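PDB 2GNP: transcriptional regulator from Streptococcus pneumoniae, which probably regulates transcription in response to a sugar or similar effector, bound by a Rossmann-like domain. Local coordinates for residues A[55-60]-A[79-84]. Residues are numbered along the deposited sequence; the frame is centred on the assembly and turned at random.
Sequences IDDNMK and KSVRNV
Lys79 reaches across to the chain just beyond a helix end, where its NZ donates a 2.6 Å hydrogen bond to Ile55 O. Its CG stands anti to the backbone N (chi1 -179°) and the chain runs on extended, a length that suits lysine to reaching carbonyl oxygens at the end of helix 36-54; Arg52 O accepts a second bond from the same ammonium. Asp56 OD1, 3.9 Å from Lys79 NZ, makes only a long salt bridge, but a water that donates to OD1 and accepts from NZ closes the gap.

Further along, both side chains and backbone pair the loops. Asp57 turns CG beside its own backbone N (chi1 -57°), which brings OD1 within 3.0 Å of Arg82 N; the N-H points well at the oxygen but meets it from above the carboxylate plane. In return Asn58 N donates to Arg82 O at 2.8 Å, so Arg82 is gripped through both its peptide groups. Asn58, with positive phi, fits the third position of the type II turn Asp56-Met59. Asn58 OD1 accepts from Asn83 ND2 at 2.9 Å, the two amide planes standing 75° apart, while Asn83 OD1 is bound by His85 NE2.

Beneath these polar links, Ile55 CG2 meets Val81 CG2 at 4.2 Å and Val84 CG2 at 4.3 Å, the branched residues filling the inner side. Met109 and Phe113 of helix 102-113 pack against Ile55, and Ile61 touches both Ile55 and Val84. The contact thus joins two surface helix-to-strand loops, leading from helices 36-54 and 67-75 into the adjacent parallel strands 60-63 and 85-88.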
loop_
_atom_site.group_PDB
_atom_site.type_symbol
_atom_site.label_atom_id
_atom_site.label_comp_id
_atom_site.label_asym_id
_atom_site.label_seq_id
_atom_site.Cartn_x
_atom_site.Cartn_y
_atom_site.Cartn_z
ATOM N N ILE A 55 -15.013 -5.206 -5.321
ATOM C CA ILE A 55 -14.902 -5.219 -6.763
ATOM C C ILE A 55 -16.257 -5.391 -7.451
ATOM O O ILE A 55 -16.973 -6.370 -7.222
ATOM C CB ILE A 55 -13.847 -6.237 -7.281
ATOM C CG1 ILE A 55 -12.465 -5.879 -6.694
ATOM C CG2 ILE A 55 -13.785 -6.214 -8.815
ATOM C CD1 ILE A 55 -11.320 -6.978 -6.898
ATOM N N ASP A 56 -16.584 -4.420 -8.279
ATOM C CA ASP A 56 -17.807 -4.441 -9.063
ATOM C C ASP A 56 -17.520 -4.127 -10.511
ATOM O O ASP A 56 -16.433 -3.720 -10.875
ATOM C CB ASP A 56 -18.756 -3.366 -8.502
ATOM C CG ASP A 56 -19.357 -3.738 -7.140
ATOM O OD1 ASP A 56 -19.740 -4.920 -6.905
ATOM O OD2 ASP A 56 -19.514 -2.807 -6.307
ATOM N N ASP A 57 -18.508 -4.342 -11.371
ATOM C CA ASP A 57 -18.418 -3.871 -12.743
ATOM C C ASP A 57 -17.909 -2.448 -12.904
ATOM O O ASP A 57 -18.219 -1.555 -12.056
ATOM C CB ASP A 57 -19.772 -3.882 -13.458
ATOM C CG ASP A 57 -20.419 -5.251 -13.474
ATOM O OD1 ASP A 57 -19.738 -6.304 -13.307
ATOM O OD2 ASP A 57 -21.663 -5.230 -13.647
ATOM N N ASN A 58 -17.127 -2.278 -13.960
ATOM C CA ASN A 58 -16.694 -0.980 -14.488
ATOM C C ASN A 58 -15.565 -0.311 -13.650
ATOM O O ASN A 58 -15.077 0.757 -14.023
ATOM C CB ASN A 58 -17.886 -0.016 -14.625
ATOM C CG ASN A 58 -18.953 -0.546 -15.537
ATOM O OD1 ASN A 58 -18.665 -1.074 -16.627
ATOM N ND2 ASN A 58 -20.208 -0.397 -15.111
HETATM N N MSE A 59 -15.139 -0.931 -12.581
HETATM C CA MSE A 59 -14.173 -0.264 -11.681
HETATM C C MSE A 59 -12.732 -0.231 -12.204
HETATM O O MSE A 59 -12.319 -1.162 -12.912
HETATM C CB MSE A 59 -14.221 -0.952 -10.351
HETATM C CG MSE A 59 -15.526 -0.605 -9.628
HETATM SE SE MSE A 59 -15.206 -1.146 -7.883
HETATM C CE MSE A 59 -16.723 -0.298 -6.977
ATOM N N LYS A 60 -12.013 0.867 -11.860
ATOM C CA LYS A 60 -10.603 1.082 -12.143
ATOM C C LYS A 60 -9.888 0.859 -10.817
ATOM O O LYS A 60 -10.187 1.555 -9.826
ATOM C CB LYS A 60 -10.397 2.507 -12.664
ATOM C CG LYS A 60 -11.056 2.721 -14.031
ATOM C CD LYS A 60 -10.821 4.136 -14.515
ATOM C CE LYS A 60 -9.518 4.199 -15.258
ATOM N NZ LYS A 60 -9.431 5.478 -16.018
ATOM N N LYS A 79 -14.591 -13.726 -9.590
ATOM C CA LYS A 79 -15.967 -13.174 -9.675
ATOM C C LYS A 79 -16.239 -12.673 -11.070
ATOM O O LYS A 79 -15.355 -12.094 -11.712
ATOM C CB LYS A 79 -16.100 -12.037 -8.651
ATOM C CG LYS A 79 -17.440 -11.312 -8.507
ATOM C CD LYS A 79 -17.191 -10.037 -7.605
ATOM C CE LYS A 79 -18.454 -9.528 -6.958
ATOM N NZ LYS A 79 -18.144 -8.364 -6.057
ATOM N N SER A 80 -17.447 -12.918 -11.602
ATOM C CA SER A 80 -17.732 -12.480 -12.970
ATOM C C SER A 80 -18.140 -11.024 -13.086
ATOM O O SER A 80 -19.343 -10.712 -13.098
ATOM C CB SER A 80 -18.807 -13.354 -13.677
ATOM O OG SER A 80 -18.403 -14.729 -13.643
ATOM N N VAL A 81 -17.158 -10.124 -13.203
ATOM C CA VAL A 81 -17.467 -8.705 -13.359
ATOM C C VAL A 81 -17.082 -8.268 -14.774
ATOM O O VAL A 81 -16.241 -8.921 -15.406
ATOM C CB VAL A 81 -16.737 -7.870 -12.236
ATOM C CG1 VAL A 81 -17.409 -8.000 -10.878
ATOM C CG2 VAL A 81 -15.266 -8.387 -12.075
ATOM N N ARG A 82 -17.717 -7.228 -15.287
ATOM C CA ARG A 82 -17.518 -6.711 -16.631
ATOM C C ARG A 82 -16.726 -5.421 -16.507
ATOM O O ARG A 82 -16.942 -4.616 -15.568
ATOM C CB ARG A 82 -18.844 -6.285 -17.281
ATOM C CG ARG A 82 -19.930 -7.311 -17.571
ATOM C CD ARG A 82 -21.255 -6.519 -17.630
ATOM N NE ARG A 82 -22.144 -6.808 -18.762
ATOM C CZ ARG A 82 -23.056 -7.784 -18.776
ATOM N NH1 ARG A 82 -23.172 -8.567 -17.712
ATOM N NH2 ARG A 82 -23.844 -7.993 -19.850
ATOM N N ASN A 83 -15.826 -5.197 -17.468
ATOM C CA ASN A 83 -15.267 -3.871 -17.745
ATOM C C ASN A 83 -14.437 -3.329 -16.558
ATOM O O ASN A 83 -14.408 -2.088 -16.323
ATOM C CB ASN A 83 -16.368 -2.833 -18.095
ATOM C CG ASN A 83 -15.817 -1.562 -18.715
ATOM O OD1 ASN A 83 -14.778 -1.571 -19.432
ATOM N ND2 ASN A 83 -16.506 -0.447 -18.467
ATOM N N VAL A 84 -13.759 -4.252 -15.860
ATOM C CA VAL A 84 -12.849 -3.878 -14.743
ATOM C C VAL A 84 -11.460 -3.667 -15.358
ATOM O O VAL A 84 -11.070 -4.401 -16.301
ATOM C CB VAL A 84 -12.771 -4.966 -13.661
ATOM C CG1 VAL A 84 -11.750 -4.636 -12.555
ATOM C CG2 VAL A 84 -14.164 -5.135 -12.995
HETATM O O HOH W 1 -19.850 -6.461 -4.675
#